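Local structure of RagA protein (Porphyromonas gingivalis, 6SLN) at residues T174-P177 with N178-E181; A272-L275 with Y276-D280; N874-Y877 with F878-G882. The protein is an outer-membrane TonB-dependent receptor that probably takes up peptides together with a partner protein. All blocks are in the same frame, centred on the assembly; numbering follows the deposited sequence.

Interaction 1: residues T174-P177 with N178-E181; sequences TMNP and NDFE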
loop_
_atom_site.group_PDB
_atom_site.type_symbol
_atom_site.label_atom_id
_atom_site.label_comp_id
_atom_site.label_asym_id
_atom_site.label_seq_id
_atom_site.Cartn_x
_atom_site.Cartn_y
_atom_site.Cartn_z
ATOM N N THR A 174 10.748 20.688 -7.765
ATOM C CA THR A 174 9.354 21.031 -7.498
ATOM C C THR A 174 9.169 22.506 -7.167
ATOM O O THR A 174 8.047 22.912 -6.851
ATOM C CB THR A 174 8.776 20.184 -6.350
ATOM O OG1 THR A 174 9.346 20.580 -5.085
ATOM C CG2 THR A 174 9.006 18.672 -6.588
ATOM N N MET A 175 10.229 23.307 -7.239
ATOM C CA MET A 175 10.174 24.729 -6.931
ATOM C C MET A 175 10.218 25.553 -8.212
ATOM O O MET A 175 10.844 25.167 -9.203
ATOM C CB MET A 175 11.339 25.151 -6.027
ATOM C CG MET A 175 11.485 24.401 -4.693
ATOM S SD MET A 175 12.458 25.428 -3.571
ATOM C CE MET A 175 12.234 24.574 -2.017
ATOM N N ASN A 176 9.561 26.702 -8.176
ATOM C CA ASN A 176 9.554 27.626 -9.302
ATOM C C ASN A 176 10.847 28.440 -9.287
ATOM O O ASN A 176 11.034 29.295 -8.411
ATOM C CB ASN A 176 8.304 28.514 -9.227
ATOM C CG ASN A 176 8.173 29.489 -10.391
ATOM O OD1 ASN A 176 9.024 29.561 -11.286
ATOM N ND2 ASN A 176 7.093 30.265 -10.368
ATOM N N PRO A 177 11.750 28.224 -10.253
ATOM C CA PRO A 177 13.061 28.892 -10.202
ATOM C C PRO A 177 12.995 30.378 -10.443
ATOM O O PRO A 177 14.000 31.066 -10.218
ATOM C CB PRO A 177 13.856 28.198 -11.311
ATOM C CG PRO A 177 12.949 27.101 -11.843
ATOM C CD PRO A 177 11.563 27.497 -11.516
ATOM N N ASN A 178 11.860 30.900 -10.907
ATOM C CA ASN A 178 11.701 32.344 -11.002
ATOM C C ASN A 178 11.637 33.002 -9.641
ATOM O O ASN A 178 11.801 34.224 -9.553
ATOM C CB ASN A 178 10.442 32.683 -11.770
ATOM C CG ASN A 178 10.733 33.044 -13.174
ATOM O OD1 ASN A 178 10.166 32.469 -14.086
ATOM N ND2 ASN A 178 11.635 33.996 -13.372
ATOM N N ASP A 179 11.352 32.224 -8.593
ATOM C CA ASP A 179 11.397 32.707 -7.223
ATOM C C ASP A 179 12.815 32.816 -6.679
ATOM O O ASP A 179 12.987 33.320 -5.566
ATOM C CB ASP A 179 10.573 31.789 -6.325
ATOM C CG ASP A 179 9.156 31.642 -6.811
ATOM O OD1 ASP A 179 8.680 32.576 -7.479
ATOM O OD2 ASP A 179 8.523 30.604 -6.530
ATOM N N PHE A 180 13.821 32.374 -7.441
ATOM C CA PHE A 180 15.215 32.399 -7.013
ATOM C C PHE A 180 15.844 33.756 -7.306
ATOM O O PHE A 180 15.813 34.236 -8.446
ATOM C CB PHE A 180 16.014 31.300 -7.708
ATOM C CG PHE A 180 15.539 29.904 -7.406
ATOM C CD1 PHE A 180 14.600 29.666 -6.423
ATOM C CD2 PHE A 180 16.048 28.828 -8.108
ATOM C CE1 PHE A 180 14.184 28.382 -6.150
ATOM C CE2 PHE A 180 15.634 27.541 -7.842
ATOM C CZ PHE A 180 14.705 27.316 -6.865
ATOM N N GLU A 181 16.416 34.367 -6.271
ATOM C CA GLU A 181 17.090 35.650 -6.437
ATOM C C GLU A 181 18.508 35.453 -6.936
ATOM O O GLU A 181 18.941 36.095 -7.899
ATOM C CB GLU A 181 17.110 36.412 -5.113
ATOM C CG GLU A 181 17.665 37.814 -5.214
ATOM C CD GLU A 181 16.981 38.617 -6.299
ATOM O OE1 GLU A 181 17.472 38.595 -7.448
ATOM O OE2 GLU A 181 15.948 39.261 -6.005
#
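The backbone carbonyl of Asn176 receives the amide of Asp179, with N at 3.0 Å from O and an N-H...O angle of 157°. One residue further on the pattern repeats, since Phe180 N lies 3.1 Å from Pro177 O and is bonded to it. These two i to i+3 bonds wind residues 176 to 180 into a short 3-10 turn. The side chain of Asn176 adds a third bond. With CG opposite the backbone N (chi1 -178°), its OD1 reaches forward to the amide of Asn178, 3.2 Å from OD1 to N, which is an Asx turn; this donor stands well above the plane of the side-chain carbonyl and not on a lone pair. The nitrogen of the same amide, ND2, is hydrogen-bonded to Asp315 OD1, which leaves the carboxamide held at both ends. The carboxylate of Asp179 crosses the Asn176 side chain at about a right angle, its OD2 3.4 Å from Asn176 CB, while its OD1 accepts from Tyr328 and Ser330. All this lies in the plug domain, where helix 169-173 gives way to strand 180-186, and the turn packs against the barrel: Met175, Asn176 and Pro177 all touch strand 345-360. The apolar half of the contact is built round the Phe180 ring. Pro177 CA sits almost over the ring centre, 3.7 Å from the centroid and 13° off the normal, a CH-pi contact, consistent with the Phe180 N to Pro177 O bond that holds the two residues together. Met175 CB is 4.1 Å from Phe180 CZ. The methionine chain is extended beyond CG, and its SD lies at the edge of the same ring, near the ring plane and 5.5 Å from the centroid, as a Met-aromatic contact.

Interaction 2: residues A272-L275 with Y276-D280; sequences AEDL and YGNYD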
loop_
_atom_site.group_PDB
_atom_site.type_symbol
_atom_site.label_atom_id
_atom_site.label_comp_id
_atom_site.label_asym_id
_atom_site.label_seq_id
_atom_site.Cartn_x
_atom_site.Cartn_y
_atom_site.Cartn_z
ATOM N N ALA A 272 5.418 -12.739 -41.621
ATOM C CA ALA A 272 4.692 -11.575 -41.136
ATOM C C ALA A 272 3.199 -11.725 -41.377
ATOM O O ALA A 272 2.392 -11.478 -40.476
ATOM C CB ALA A 272 5.212 -10.306 -41.806
ATOM N N GLU A 273 2.802 -12.116 -42.590
ATOM C CA GLU A 273 1.374 -12.259 -42.838
ATOM C C GLU A 273 0.804 -13.427 -42.042
ATOM O O GLU A 273 -0.321 -13.348 -41.541
ATOM C CB GLU A 273 1.095 -12.403 -44.341
ATOM C CG GLU A 273 1.374 -13.741 -44.953
ATOM C CD GLU A 273 0.123 -14.560 -45.076
ATOM O OE1 GLU A 273 -0.879 -14.018 -45.563
ATOM O OE2 GLU A 273 0.133 -15.736 -44.666
ATOM N N ASP A 274 1.578 -14.495 -41.860
ATOM C CA ASP A 274 1.066 -15.607 -41.069
ATOM C C ASP A 274 0.846 -15.197 -39.615
ATOM O O ASP A 274 -0.158 -15.574 -39.001
ATOM C CB ASP A 274 2.007 -16.802 -41.165
ATOM C CG ASP A 274 1.520 -17.983 -40.355
ATOM O OD1 ASP A 274 2.090 -18.234 -39.274
ATOM O OD2 ASP A 274 0.554 -18.651 -40.783
ATOM N N LEU A 275 1.754 -14.403 -39.053
ATOM C CA LEU A 275 1.571 -13.959 -37.679
ATOM C C LEU A 275 0.368 -13.035 -37.556
ATOM O O LEU A 275 -0.516 -13.270 -36.723
ATOM C CB LEU A 275 2.824 -13.264 -37.163
ATOM C CG LEU A 275 2.662 -12.890 -35.702
ATOM C CD1 LEU A 275 2.382 -14.164 -34.934
ATOM C CD2 LEU A 275 3.904 -12.171 -35.167
ATOM N N TYR A 276 0.320 -11.970 -38.370
ATOM C CA TYR A 276 -0.813 -11.058 -38.285
ATOM C C TYR A 276 -2.126 -11.794 -38.518
ATOM O O TYR A 276 -3.159 -11.418 -37.949
ATOM C CB TYR A 276 -0.683 -9.906 -39.283
ATOM C CG TYR A 276 0.197 -8.784 -38.806
ATOM C CD1 TYR A 276 1.375 -9.053 -38.131
ATOM C CD2 TYR A 276 -0.141 -7.453 -39.037
ATOM C CE1 TYR A 276 2.225 -8.030 -37.710
ATOM C CE2 TYR A 276 0.683 -6.418 -38.597
ATOM C CZ TYR A 276 1.873 -6.723 -37.940
ATOM O OH TYR A 276 2.729 -5.736 -37.509
ATOM N N GLY A 277 -2.094 -12.861 -39.321
ATOM C CA GLY A 277 -3.275 -13.670 -39.585
ATOM C C GLY A 277 -3.844 -14.347 -38.361
ATOM O O GLY A 277 -4.938 -14.918 -38.434
ATOM N N ASN A 278 -3.136 -14.296 -37.242
ATOM C CA ASN A 278 -3.577 -14.910 -36.004
ATOM C C ASN A 278 -4.218 -13.900 -35.065
ATOM O O ASN A 278 -4.353 -14.179 -33.873
ATOM C CB ASN A 278 -2.395 -15.600 -35.310
ATOM C CG ASN A 278 -1.941 -16.852 -36.031
ATOM O OD1 ASN A 278 -2.756 -17.671 -36.465
ATOM N ND2 ASN A 278 -0.631 -17.003 -36.175
ATOM N N TYR A 279 -4.582 -12.720 -35.562
ATOM C CA TYR A 279 -5.206 -11.703 -34.727
ATOM C C TYR A 279 -6.354 -11.091 -35.498
ATOM O O TYR A 279 -6.164 -10.587 -36.609
ATOM C CB TYR A 279 -4.201 -10.637 -34.285
ATOM C CG TYR A 279 -3.045 -11.245 -33.505
ATOM C CD1 TYR A 279 -1.961 -11.806 -34.177
ATOM C CD2 TYR A 279 -3.041 -11.280 -32.111
ATOM C CE1 TYR A 279 -0.926 -12.376 -33.507
ATOM C CE2 TYR A 279 -1.972 -11.862 -31.411
ATOM C CZ TYR A 279 -0.922 -12.406 -32.128
ATOM O OH TYR A 279 0.158 -12.989 -31.516
ATOM N N ASP A 280 -7.550 -11.181 -34.921
ATOM C CA ASP A 280 -8.693 -10.506 -35.513
ATOM C C ASP A 280 -8.387 -9.042 -35.745
ATOM O O ASP A 280 -8.787 -8.478 -36.761
ATOM C CB ASP A 280 -9.917 -10.676 -34.614
ATOM C CG ASP A 280 -10.264 -12.132 -34.393
ATOM O OD1 ASP A 280 -9.888 -12.946 -35.270
ATOM O OD2 ASP A 280 -10.897 -12.468 -33.365
#
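Asn278 folds back on the helix that precedes it and can be followed atom by atom against Asp274 and Leu275. Its CB lies 3.3 Å from Leu275 O, the carbonyl that also accepts the Asn278 amide (N to O 2.9 Å, N-H...O angle 160°). CG stands opposite the carbonyl carbon and beside the backbone N (chi1 -71°), which brings the amide back to Asp274 O, 3.7 Å from CG. ND2, at the tip, comes to 3.2 Å from Asp274 O, but the N-H direction does not suit a hydrogen bond, and this is a close approach only. The carbonyl of Leu275 has a further neighbour: the Tyr279 ring turns its edge to it, CD1 being 3.3 Å from Leu275 O with the oxygen in the ring plane. Leu275 sends CD1 to the same edge of that ring, 4.0 Å from Tyr279 CE1. Upstream, the bonding is still of the i to i+4 kind, Tyr276 N to Ala272 O at 3.0 Å and Gly277 N to Glu273 O at 2.9 Å. The next two bonds, from Asn278 to Leu275 and from Tyr279 to Tyr276, span three residues. Such a change of spacing is the mark of an alpha helix, here 261-276, running out through a type I beta turn, Tyr276 to Tyr279.

Interaction 3: residues N874-Y877 with F878-G882; sequences NDRY and FTENG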
loop_
_atom_site.group_PDB
_atom_site.type_symbol
_atom_site.label_atom_id
_atom_site.label_comp_id
_atom_site.label_asym_id
_atom_site.label_seq_id
_atom_site.Cartn_x
_atom_site.Cartn_y
_atom_site.Cartn_z
ATOM N N ASN A 874 29.288 2.468 -26.753
ATOM C CA ASN A 874 28.779 1.107 -26.765
ATOM C C ASN A 874 27.915 0.836 -27.984
ATOM O O ASN A 874 27.937 -0.286 -28.504
ATOM C CB ASN A 874 27.987 0.858 -25.493
ATOM C CG ASN A 874 28.109 -0.547 -24.986
ATOM O OD1 ASN A 874 28.009 -0.768 -23.791
ATOM N ND2 ASN A 874 28.313 -1.501 -25.869
ATOM N N ASP A 875 27.139 1.833 -28.434
ATOM C CA ASP A 875 26.284 1.655 -29.614
ATOM C C ASP A 875 27.099 1.142 -30.790
ATOM O O ASP A 875 26.687 0.210 -31.496
ATOM C CB ASP A 875 25.610 2.972 -30.010
ATOM C CG ASP A 875 24.318 3.240 -29.258
ATOM O OD1 ASP A 875 24.011 2.515 -28.290
ATOM O OD2 ASP A 875 23.618 4.208 -29.634
ATOM N N ARG A 876 28.274 1.739 -31.008
ATOM C CA ARG A 876 29.091 1.324 -32.135
ATOM C C ARG A 876 29.580 -0.113 -31.994
ATOM O O ARG A 876 29.974 -0.708 -33.000
ATOM C CB ARG A 876 30.256 2.305 -32.345
ATOM C CG ARG A 876 29.785 3.679 -32.844
ATOM C CD ARG A 876 30.888 4.638 -33.256
ATOM N NE ARG A 876 32.024 3.928 -33.820
ATOM C CZ ARG A 876 33.218 3.872 -33.235
ATOM N NH1 ARG A 876 33.410 4.494 -32.078
ATOM N NH2 ARG A 876 34.214 3.189 -33.786
ATOM N N TYR A 877 29.511 -0.710 -30.804
ATOM C CA TYR A 877 29.823 -2.133 -30.710
ATOM C C TYR A 877 28.786 -2.970 -31.442
ATOM O O TYR A 877 29.086 -4.096 -31.858
ATOM C CB TYR A 877 29.939 -2.585 -29.239
ATOM C CG TYR A 877 30.127 -4.080 -29.065
ATOM C CD1 TYR A 877 29.042 -4.934 -28.911
ATOM C CD2 TYR A 877 31.385 -4.636 -29.056
ATOM C CE1 TYR A 877 29.218 -6.303 -28.763
ATOM C CE2 TYR A 877 31.572 -5.999 -28.895
ATOM C CZ TYR A 877 30.490 -6.827 -28.756
ATOM O OH TYR A 877 30.694 -8.180 -28.602
ATOM N N PHE A 878 27.577 -2.438 -31.606
ATOM C CA PHE A 878 26.533 -3.094 -32.372
ATOM C C PHE A 878 26.544 -2.649 -33.827
ATOM O O PHE A 878 26.554 -3.488 -34.733
ATOM C CB PHE A 878 25.184 -2.811 -31.732
ATOM C CG PHE A 878 25.096 -3.307 -30.347
ATOM C CD1 PHE A 878 24.678 -4.600 -30.098
ATOM C CD2 PHE A 878 25.469 -2.496 -29.277
ATOM C CE1 PHE A 878 24.615 -5.074 -28.809
ATOM C CE2 PHE A 878 25.405 -2.960 -27.975
ATOM C CZ PHE A 878 24.982 -4.248 -27.743
ATOM N N THR A 879 26.583 -1.337 -34.070
ATOM C CA THR A 879 26.448 -0.860 -35.439
ATOM C C THR A 879 27.663 -1.181 -36.311
ATOM O O THR A 879 27.546 -1.173 -37.539
ATOM C CB THR A 879 26.200 0.638 -35.436
ATOM O OG1 THR A 879 27.225 1.269 -34.663
ATOM C CG2 THR A 879 24.866 0.930 -34.834
ATOM N N GLU A 880 28.827 -1.466 -35.733
ATOM C CA GLU A 880 29.976 -1.821 -36.560
ATOM C C GLU A 880 30.373 -3.282 -36.398
ATOM O O GLU A 880 31.451 -3.686 -36.846
ATOM C CB GLU A 880 31.146 -0.886 -36.267
ATOM C CG GLU A 880 30.778 0.549 -36.566
ATOM C CD GLU A 880 31.845 1.532 -36.197
ATOM O OE1 GLU A 880 32.987 1.097 -35.972
ATOM O OE2 GLU A 880 31.544 2.740 -36.131
ATOM N N ASN A 881 29.502 -4.093 -35.796
ATOM C CA ASN A 881 29.789 -5.505 -35.574
ATOM C C ASN A 881 29.526 -6.316 -36.845
ATOM O O ASN A 881 28.368 -6.507 -37.245
ATOM C CB ASN A 881 28.952 -6.028 -34.417
ATOM C CG ASN A 881 29.421 -7.375 -33.928
ATOM O OD1 ASN A 881 29.750 -8.275 -34.723
ATOM N ND2 ASN A 881 29.438 -7.538 -32.606
ATOM N N GLY A 882 30.598 -6.817 -37.463
ATOM C CA GLY A 882 30.478 -7.720 -38.585
ATOM C C GLY A 882 30.491 -9.206 -38.272
ATOM O O GLY A 882 30.446 -10.024 -39.202
#
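Arg876 and Glu880, one helical turn apart, form a salt bridge in which the guanidinium takes the carboxylate side-on. Arg876 NE lies 2.6 Å from Glu880 OE2 in a nearly straight bond (174°), and NH2 reaches the other oxygen, OE1, at 3.3 Å. OE2 falls in the guanidinium plane, at its edge, yet is itself approached from above the carboxylate plane; OE1 is met on its syn side but out of the carboxylate plane. The two groups are therefore not coplanar, their planes standing 51° apart. The two chains run side by side; the bend in the arginine at its third torsion turns NE and NH2 to the extended glutamate. NH1 has a second acid, Glu922, on barrel strand 921-937. Among backbone bonds, Asp875 O accepts from two amides. The i to i+4 bond comes from Thr879 N, 3.0 Å from Asp875 O. The i to i+3 bond comes from Phe878 N, 2.8 Å from the same oxygen. Glu880 N bonds to Arg876 O at 3.1 Å. This is the short helix 874-879 that follows barrel strand 857-873, and Asn874, Tyr877 and Phe878 on it reach the bound peptide: Asn874 ND2 is hydrogen-bonded to the peptide backbone. The aromatic contacts make up the rest. The edge of Tyr877 points at the face of Phe878 in a T-shaped pair, with centroids 5.5 Å apart and planes at 86°. CD1 of Tyr877 is the atom above the Phe878 ring centre. Over one face of the Tyr877 ring, offset toward the rim, sits Asn881 ND2, 4.0 Å from Tyr877 CE1. The amide is roughly perpendicular to that ring, and its OD1 bonds to Gly883 N.

Overall arrangement
From the N terminus, interaction 1 comes first, in the plug, at the turn between helix 169-173 and strand 180-186. Interaction 2 follows, where helix 261-276 ends, in the excursion between barrel strands 218-230 and 309-322. Interaction 3 comes last, on helix 874-879, between strands 857-873 and 921-937. Each closes only its own short turn; the three follow in series, and none nests in or crosses another. Interactions 1 and 3 are about 43 Å apart between centres, on opposite sides of the chain's centre, whereas interactions 2 and 3, about 32 Å between centres, share a side. Interaction 1 lies where the plug touches barrel strands 345-360, 363-377 and 435-450, and interaction 3 lies beside the bound peptide.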